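Local coordinates for protein gene product PA4716 (Pseudomonas aeruginosa, PDB 1U0K) that is of unknown function but belongs to the PhzF family, whose members resemble diaminopimelate epimerase, and is probably an isomerase, at residues A[83-97]-A[109-121]. Residues are numbered along the deposited sequence; the frame is centred on the assembly and turned at random.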
ATOM      1  N   ALA A  83       5.609 -20.936   3.821  1.00  9.42           N
ATOM      2  CA  ALA A  83       5.459 -22.393   3.877  1.00  9.64           C
ATOM      3  C   ALA A  83       4.731 -22.924   2.643  1.00 10.00           C
ATOM      4  O   ALA A  83       5.137 -23.922   2.056  1.00  9.99           O
ATOM      5  CB  ALA A  83       4.748 -22.819   5.164  1.00 10.11           C
ATOM      6  N   ALA A  84       3.657 -22.253   2.258  1.00  9.74           N
ATOM      7  CA  ALA A  84       2.877 -22.658   1.102  1.00  9.95           C
ATOM      8  C   ALA A  84       3.704 -22.577  -0.180  1.00  9.99           C
ATOM      9  O   ALA A  84       3.658 -23.483  -1.019  1.00 10.38           O
ATOM     10  CB  ALA A  84       1.633 -21.801   0.983  1.00 10.07           C
ATOM     11  N   LEU A  85       4.464 -21.494  -0.322  1.00  9.65           N
ATOM     12  CA  LEU A  85       5.295 -21.307  -1.492  1.00  9.47           C
ATOM     13  C   LEU A  85       6.387 -22.366  -1.541  1.00 10.07           C
ATOM     14  O   LEU A  85       6.644 -22.924  -2.598  1.00  9.76           O
ATOM     15  CB  LEU A  85       5.895 -19.893  -1.553  1.00  9.71           C
ATOM     16  CG  LEU A  85       6.857 -19.713  -2.731  1.00 10.63           C
ATOM     17  CD1 LEU A  85       6.111 -19.837  -4.058  1.00 11.81           C
ATOM     18  CD2 LEU A  85       7.607 -18.418  -2.648  1.00 12.52           C
ATOM     19  N   LEU A  86       7.022 -22.657  -0.407  1.00  9.56           N
ATOM     20  CA  LEU A  86       8.065 -23.683  -0.380  1.00 10.27           C
ATOM     21  C   LEU A  86       7.514 -25.050  -0.789  1.00 10.63           C
ATOM     22  O   LEU A  86       8.200 -25.804  -1.462  1.00 10.71           O
ATOM     23  CB  LEU A  86       8.720 -23.747   0.996  1.00 10.12           C
ATOM     24  CG  LEU A  86       9.551 -22.519   1.362  1.00 11.05           C
ATOM     25  CD1 LEU A  86       9.961 -22.588   2.822  1.00 12.31           C
ATOM     26  CD2 LEU A  86      10.781 -22.382   0.500  1.00 11.67           C
ATOM     27  N   HIS A  87       6.284 -25.346  -0.393  1.00 11.43           N
ATOM     28  CA  HIS A  87       5.597 -26.590  -0.784  1.00 12.12           C
ATOM     29  C   HIS A  87       5.365 -26.596  -2.295  1.00 12.42           C
ATOM     30  O   HIS A  87       5.632 -27.591  -2.975  1.00 12.60           O
ATOM     31  CB  HIS A  87       4.273 -26.689  -0.031  1.00 12.84           C
ATOM     32  CG  HIS A  87       3.681 -28.065   0.044  1.00 12.87           C
ATOM     33  ND1 HIS A  87       3.735 -28.982  -0.983  1.00 15.75           N
ATOM     34  CD2 HIS A  87       2.968 -28.654   1.033  1.00 11.80           C
ATOM     35  CE1 HIS A  87       3.096 -30.083  -0.616  1.00 13.09           C
ATOM     36  NE2 HIS A  87       2.626 -29.907   0.605  1.00 15.28           N
ATOM     37  N   HIS A  88       4.901 -25.475  -2.829  1.00 12.59           N
ATOM     38  CA  HIS A  88       4.723 -25.333  -4.283  1.00 12.93           C
ATOM     39  C   HIS A  88       6.022 -25.586  -5.064  1.00 13.54           C
ATOM     40  O   HIS A  88       6.024 -26.306  -6.065  1.00 13.73           O
ATOM     41  CB  HIS A  88       4.168 -23.935  -4.597  1.00 12.70           C
ATOM     42  CG  HIS A  88       4.114 -23.617  -6.059  1.00 13.56           C
ATOM     43  ND1 HIS A  88       3.270 -24.270  -6.933  1.00 15.77           N
ATOM     44  CD2 HIS A  88       4.808 -22.725  -6.799  1.00 14.46           C
ATOM     45  CE1 HIS A  88       3.443 -23.781  -8.149  1.00 16.46           C
ATOM     46  NE2 HIS A  88       4.376 -22.848  -8.098  1.00 15.84           N
ATOM     47  N   LEU A  89       7.126 -25.016  -4.593  1.00 14.28           N
ATOM     48  CA  LEU A  89       8.422 -25.151  -5.251  1.00 15.35           C
ATOM     49  C   LEU A  89       9.001 -26.564  -5.131  1.00 16.70           C
ATOM     50  O   LEU A  89       9.582 -27.066  -6.084  1.00 17.48           O
ATOM     51  CB  LEU A  89       9.415 -24.128  -4.697  1.00 15.22           C
ATOM     52  CG  LEU A  89       9.054 -22.673  -5.010  1.00 15.25           C
ATOM     53  CD1 LEU A  89      10.001 -21.736  -4.260  1.00 16.46           C
ATOM     54  CD2 LEU A  89       9.085 -22.400  -6.502  1.00 16.56           C
ATOM     55  N   ARG A  90       8.825 -27.209  -3.982  1.00 18.53           N
ATOM     56  CA  ARG A  90       9.405 -28.538  -3.764  1.00 20.78           C
ATOM     57  C   ARG A  90       8.597 -29.618  -4.489  1.00 21.98           C
ATOM     58  O   ARG A  90       9.165 -30.566  -5.031  1.00 22.45           O
ATOM     59  CB  ARG A  90       9.464 -28.860  -2.273  1.00 21.46           C
ATOM     60  CG  ARG A  90      10.164 -30.188  -1.933  1.00 23.92           C
ATOM     61  CD  ARG A  90      10.174 -30.495  -0.440  1.00 28.45           C
ATOM     62  NE  ARG A  90      11.229 -31.435  -0.045  1.00 31.83           N
ATOM     63  CZ  ARG A  90      11.216 -32.742  -0.290  1.00 35.13           C
ATOM     64  NH1 ARG A  90      10.196 -33.316  -0.927  1.00 36.68           N
ATOM     65  NH2 ARG A  90      12.234 -33.493   0.122  1.00 35.94           N
ATOM     66  N   GLY A  91       7.277 -29.455  -4.506  1.00 23.04           N
ATOM     67  CA  GLY A  91       6.372 -30.501  -4.948  1.00 24.16           C
ATOM     68  C   GLY A  91       6.131 -31.501  -3.831  1.00 24.99           C
ATOM     69  O   GLY A  91       6.620 -31.341  -2.710  1.00 25.43           O
ATOM     70  N   GLY A  92       5.394 -32.558  -4.153  1.00 26.34           N
ATOM     71  CA  GLY A  92       5.023 -33.573  -3.183  1.00 27.18           C
ATOM     72  C   GLY A  92       3.560 -33.453  -2.814  1.00 27.91           C
ATOM     73  O   GLY A  92       3.072 -32.351  -2.559  1.00 27.99           O
ATOM     74  N   ASP A  93       2.855 -34.582  -2.783  1.00 28.61           N
ATOM     75  CA  ASP A  93       1.428 -34.597  -2.461  1.00 29.13           C
ATOM     76  C   ASP A  93       1.191 -34.695  -0.963  1.00 28.43           C
ATOM     77  O   ASP A  93       0.094 -34.440  -0.483  1.00 28.97           O
ATOM     78  CB  ASP A  93       0.742 -35.777  -3.150  1.00 29.79           C
ATOM     79  CG  ASP A  93       0.811 -35.694  -4.660  1.00 32.17           C
ATOM     80  OD1 ASP A  93       1.744 -36.285  -5.251  1.00 35.49           O
ATOM     81  OD2 ASP A  93      -0.027 -35.066  -5.341  1.00 35.82           O
ATOM     82  N   ASN A  94       2.230 -35.076  -0.234  1.00 27.72           N
ATOM     83  CA  ASN A  94       2.142 -35.314   1.198  1.00 27.38           C
ATOM     84  C   ASN A  94       2.378 -34.053   2.018  1.00 25.96           C
ATOM     85  O   ASN A  94       2.921 -33.065   1.512  1.00 25.75           O
ATOM     86  CB  ASN A  94       3.177 -36.363   1.616  1.00 27.81           C
ATOM     87  CG  ASN A  94       4.612 -35.969   1.237  1.00 30.03           C
ATOM     88  OD1 ASN A  94       4.946 -35.822   0.048  1.00 32.06           O
ATOM     89  ND2 ASN A  94       5.464 -35.799   2.248  1.00 32.58           N
ATOM     90  N   GLU A  95       1.982 -34.110   3.285  1.00 24.71           N
ATOM     91  CA  GLU A  95       2.281 -33.052   4.241  1.00 23.83           C
ATOM     92  C   GLU A  95       3.780 -32.764   4.247  1.00 22.18           C
ATOM     93  O   GLU A  95       4.596 -33.681   4.209  1.00 22.76           O
ATOM     94  CB  GLU A  95       1.829 -33.449   5.648  1.00 24.19           C
ATOM     95  CG  GLU A  95       1.968 -32.340   6.678  1.00 25.71           C
ATOM     96  CD  GLU A  95       1.442 -32.736   8.046  1.00 28.68           C
ATOM     97  OE1 GLU A  95       2.086 -33.500   8.767  1.00 31.85           O
ATOM     98  OE2 GLU A  95       0.280 -32.219   8.405  1.00 29.34           O
ATOM     99  N   GLN A  96       4.129 -31.485   4.285  1.00 19.79           N
ATOM    100  CA  GLN A  96       5.519 -31.049   4.314  1.00 18.50           C
ATOM    101  C   GLN A  96       5.754 -30.279   5.602  1.00 17.63           C
ATOM    102  O   GLN A  96       4.848 -29.605   6.091  1.00 17.22           O
ATOM    103  CB  GLN A  96       5.816 -30.148   3.114  1.00 18.80           C
ATOM    104  CG  GLN A  96       5.548 -30.792   1.766  1.00 19.12           C
ATOM    105  CD  GLN A  96       6.472 -31.955   1.469  1.00 20.73           C
ATOM    106  OE1 GLN A  96       7.687 -31.820   1.705  1.00 19.80           O
ATOM    107  NE2 GLN A  96       5.986 -33.016   1.005  1.00 22.40           N
ATOM    108  N   HIS A  97       6.966 -30.396   6.138  1.00 16.40           N
ATOM    109  CA  HIS A  97       7.386 -29.692   7.340  1.00 16.16           C
ATOM    110  C   HIS A  97       8.551 -28.758   7.027  1.00 14.58           C
ATOM    111  O   HIS A  97       9.408 -29.069   6.209  1.00 14.31           O
ATOM    112  CB  HIS A  97       7.788 -30.689   8.429  1.00 16.67           C
ATOM    113  CG  HIS A  97       6.667 -31.574   8.865  1.00 20.22           C
ATOM    114  ND1 HIS A  97       6.284 -32.693   8.158  1.00 24.39           N
ATOM    115  CD2 HIS A  97       5.846 -31.505   9.939  1.00 23.95           C
ATOM    116  CE1 HIS A  97       5.271 -33.274   8.777  1.00 24.86           C
ATOM    117  NE2 HIS A  97       4.987 -32.574   9.860  1.00 25.11           N
ATOM    118  N   LEU A 109       6.677 -25.143  10.963  1.00 14.44           N
ATOM    119  CA  LEU A 109       5.465 -25.068  10.154  1.00 14.19           C
ATOM    120  C   LEU A 109       5.198 -26.374   9.442  1.00 14.47           C
ATOM    121  O   LEU A 109       6.101 -27.179   9.248  1.00 14.42           O
ATOM    122  CB  LEU A 109       5.566 -23.948   9.117  1.00 14.16           C
ATOM    123  CG  LEU A 109       5.653 -22.536   9.695  1.00 14.83           C
ATOM    124  CD1 LEU A 109       7.073 -22.052   9.713  1.00 17.04           C
ATOM    125  CD2 LEU A 109       4.736 -21.582   8.937  1.00 14.89           C
ATOM    126  N   ARG A 110       3.940 -26.582   9.088  1.00 14.76           N
ATOM    127  CA  ARG A 110       3.529 -27.676   8.229  1.00 15.65           C
ATOM    128  C   ARG A 110       2.616 -27.134   7.135  1.00 15.14           C
ATOM    129  O   ARG A 110       1.908 -26.145   7.325  1.00 15.36           O
ATOM    130  CB  ARG A 110       2.818 -28.762   9.045  1.00 16.42           C
ATOM    131  CG  ARG A 110       1.484 -28.373   9.608  1.00 20.06           C
ATOM    132  CD  ARG A 110       0.826 -29.477  10.453  1.00 24.56           C
ATOM    133  NE  ARG A 110      -0.572 -29.161  10.758  1.00 27.66           N
ATOM    134  CZ  ARG A 110      -1.583 -29.263   9.894  1.00 30.33           C
ATOM    135  NH1 ARG A 110      -1.390 -29.698   8.654  1.00 31.61           N
ATOM    136  NH2 ARG A 110      -2.809 -28.928  10.280  1.00 32.26           N
ATOM    137  N   SER A 111       2.647 -27.769   5.980  1.00 14.74           N
ATOM    138  CA  SER A 111       1.759 -27.416   4.897  1.00 14.53           C
ATOM    139  C   SER A 111       1.207 -28.645   4.204  1.00 15.39           C
ATOM    140  O   SER A 111       1.882 -29.658   4.080  1.00 15.52           O
ATOM    141  CB  SER A 111       2.486 -26.539   3.879  1.00 14.25           C
ATOM    142  OG  SER A 111       3.626 -27.204   3.374  1.00 14.04           O
ATOM    143  N   VAL A 112      -0.029 -28.525   3.736  1.00 15.99           N
ATOM    144  CA  VAL A 112      -0.675 -29.541   2.922  1.00 16.85           C
ATOM    145  C   VAL A 112      -1.328 -28.879   1.713  1.00 17.21           C
ATOM    146  O   VAL A 112      -1.652 -27.693   1.733  1.00 16.68           O
ATOM    147  CB  VAL A 112      -1.742 -30.318   3.731  1.00 17.36           C
ATOM    148  CG1 VAL A 112      -1.091 -31.104   4.871  1.00 18.45           C
ATOM    149  CG2 VAL A 112      -2.813 -29.379   4.279  1.00 17.30           C
ATOM    150  N   ARG A 113      -1.499 -29.642   0.648  1.00 18.06           N
ATOM    151  CA  ARG A 113      -2.280 -29.180  -0.485  1.00 19.18           C
ATOM    152  C   ARG A 113      -3.750 -29.140  -0.094  1.00 20.18           C
ATOM    153  O   ARG A 113      -4.229 -29.993   0.664  1.00 20.50           O
ATOM    154  CB  ARG A 113      -2.063 -30.098  -1.687  1.00 19.53           C
ATOM    155  CG  ARG A 113      -0.645 -30.098  -2.187  1.00 20.78           C
ATOM    156  CD  ARG A 113      -0.455 -30.814  -3.504  1.00 22.30           C
ATOM    157  NE  ARG A 113       0.945 -30.805  -3.908  1.00 23.27           N
ATOM    158  CZ  ARG A 113       1.555 -29.791  -4.521  1.00 24.81           C
ATOM    159  NH1 ARG A 113       0.894 -28.680  -4.844  1.00 25.27           N
ATOM    160  NH2 ARG A 113       2.839 -29.898  -4.838  1.00 26.12           N
ATOM    161  N   ALA A 114      -4.454 -28.136  -0.595  1.00 20.44           N
ATOM    162  CA  ALA A 114      -5.870 -27.956  -0.311  1.00 21.35           C
ATOM    163  C   ALA A 114      -6.521 -27.244  -1.481  1.00 22.33           C
ATOM    164  O   ALA A 114      -6.358 -26.038  -1.648  1.00 21.96           O
ATOM    165  CB  ALA A 114      -6.065 -27.158   0.969  1.00 21.43           C
ATOM    166  N   GLY A 115      -7.249 -28.002  -2.294  1.00 23.38           N
ATOM    167  CA  GLY A 115      -7.954 -27.453  -3.437  1.00 24.14           C
ATOM    168  C   GLY A 115      -7.005 -26.795  -4.417  1.00 24.55           C
ATOM    169  O   GLY A 115      -6.045 -27.419  -4.865  1.00 25.75           O
ATOM    170  N   SER A 116      -7.264 -25.521  -4.714  1.00 24.73           N
ATOM    171  CA  SER A 116      -6.449 -24.735  -5.644  1.00 24.28           C
ATOM    172  C   SER A 116      -5.126 -24.253  -5.021  1.00 23.17           C
ATOM    173  O   SER A 116      -4.212 -23.792  -5.734  1.00 24.39           O
ATOM    174  CB  SER A 116      -7.247 -23.525  -6.155  1.00 24.50           C
ATOM    175  OG  SER A 116      -7.786 -22.749  -5.083  1.00 26.33           O
ATOM    176  N   GLY A 117      -5.018 -24.353  -3.700  1.00 20.63           N
ATOM    177  CA  GLY A 117      -3.839 -23.869  -3.008  1.00 18.71           C
ATOM    178  C   GLY A 117      -3.344 -24.792  -1.919  1.00 16.86           C
ATOM    179  O   GLY A 117      -3.113 -25.983  -2.152  1.00 16.79           O
ATOM    180  N   PHE A 118      -3.155 -24.218  -0.737  1.00 14.94           N
ATOM    181  CA  PHE A 118      -2.518 -24.887   0.388  1.00 14.31           C
ATOM    182  C   PHE A 118      -3.214 -24.533   1.692  1.00 14.15           C
ATOM    183  O   PHE A 118      -3.960 -23.563   1.774  1.00 13.68           O
ATOM    184  CB  PHE A 118      -1.033 -24.477   0.485  1.00 13.98           C
ATOM    185  CG  PHE A 118      -0.236 -24.828  -0.739  1.00 12.72           C
ATOM    186  CD1 PHE A 118      -0.207 -23.974  -1.835  1.00 13.33           C
ATOM    187  CD2 PHE A 118       0.445 -26.033  -0.819  1.00 13.93           C
ATOM    188  CE1 PHE A 118       0.486 -24.325  -2.988  1.00 13.56           C
ATOM    189  CE2 PHE A 118       1.148 -26.381  -1.956  1.00 14.69           C
ATOM    190  CZ  PHE A 118       1.172 -25.522  -3.044  1.00 14.56           C
ATOM    191  N   TYR A 119      -2.989 -25.365   2.697  1.00 14.47           N
ATOM    192  CA  TYR A 119      -3.279 -25.027   4.078  1.00 14.80           C
ATOM    193  C   TYR A 119      -1.958 -25.090   4.815  1.00 14.92           C
ATOM    194  O   TYR A 119      -1.245 -26.084   4.726  1.00 14.86           O
ATOM    195  CB  TYR A 119      -4.275 -26.009   4.714  1.00 15.22           C
ATOM    196  CG  TYR A 119      -4.732 -25.546   6.072  1.00 16.55           C
ATOM    197  CD1 TYR A 119      -5.788 -24.663   6.200  1.00 17.78           C
ATOM    198  CD2 TYR A 119      -4.083 -25.967   7.223  1.00 17.85           C
ATOM    199  CE1 TYR A 119      -6.199 -24.219   7.446  1.00 18.24           C
ATOM    200  CE2 TYR A 119      -4.477 -25.523   8.473  1.00 18.54           C
ATOM    201  CZ  TYR A 119      -5.534 -24.649   8.577  1.00 19.94           C
ATOM    202  OH  TYR A 119      -5.917 -24.221   9.825  1.00 20.95           O
ATOM    203  N   ALA A 120      -1.639 -24.033   5.550  1.00 14.24           N
ATOM    204  CA  ALA A 120      -0.405 -23.955   6.304  1.00 14.80           C
ATOM    205  C   ALA A 120      -0.685 -23.634   7.766  1.00 15.46           C
ATOM    206  O   ALA A 120      -1.628 -22.914   8.088  1.00 14.63           O
ATOM    207  CB  ALA A 120       0.510 -22.910   5.697  1.00 14.69           C
ATOM    208  N   GLU A 121       0.155 -24.169   8.644  1.00 16.19           N
ATOM    209  CA  GLU A 121       0.025 -23.963  10.077  1.00 17.22           C
ATOM    210  C   GLU A 121       1.386 -23.777  10.717  1.00 17.41           C
ATOM    211  O   GLU A 121       2.374 -24.355  10.278  1.00 16.64           O
ATOM    212  CB  GLU A 121      -0.661 -25.182  10.678  1.00 18.12           C
ATOM    213  CG  GLU A 121      -0.944 -25.126  12.159  1.00 21.12           C
ATOM    214  CD  GLU A 121      -1.544 -26.437  12.620  1.00 25.54           C
ATOM    215  OE1 GLU A 121      -2.729 -26.684  12.316  1.00 28.96           O
ATOM    216  OE2 GLU A 121      -0.822 -27.238  13.250  1.00 29.91           O
TER
HETATM  217  O   HOH W   1       4.194 -28.191  -6.681  1.00 24.23           O
HETATM  218  O   HOH W   2       1.567 -26.278  -6.570  1.00 24.53           O
HETATM  219  O   HOH W   3      -0.522 -32.315   1.147  1.00 22.98           O
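The carbonyl oxygen of G92 is gripped by the guanidinium of R113: NE donates to O at 3.0 Å from above the carbonyl plane, and a weak bond from NH2 joins it. Arginine suits this place by its length and several N-H donors; its terminal nitrogens also donate to waters on H88 O and H88 ND1. In the loop after helix 83-90, positive phi favours glycine at G91, while G92 leaves no room for a side chain beside G91 O and Q96 NE2. H87 ND1, buried without a polar partner, lies over one face of the guanidinium, toward its rim, the planes 66° apart. With CG anti to the backbone N (chi1 -160°), the imidazole packs on F118 and Q96 CG yet gives N94 O a weak bond from NE2, a double role that suits histidine.

Beyond the loop the chain enters the antiparallel hairpin of strands 96-101 and 106-114. Q96 and S111 form a hydrogen-bonded pair there, Q96 N to S111 O and S111 N to Q96 O both 2.9 Å; Q96 OE1 is hydrogen-bonded to R59, and S111 OG to W98 NE1. E95's extended chain packs on V112 and carries OE2 to R110 NH1 at 3.0 Å, a salt bridge whose hydrogen bond is weak, bent to 122°. R110 NE and NH2 also grip E121, one nitrogen to each oxygen, from above the carboxylate plane. Under the helix, small A84 lets F118 come close, CB to CB 3.8 Å, with A84 O over the phenyl ring's centre.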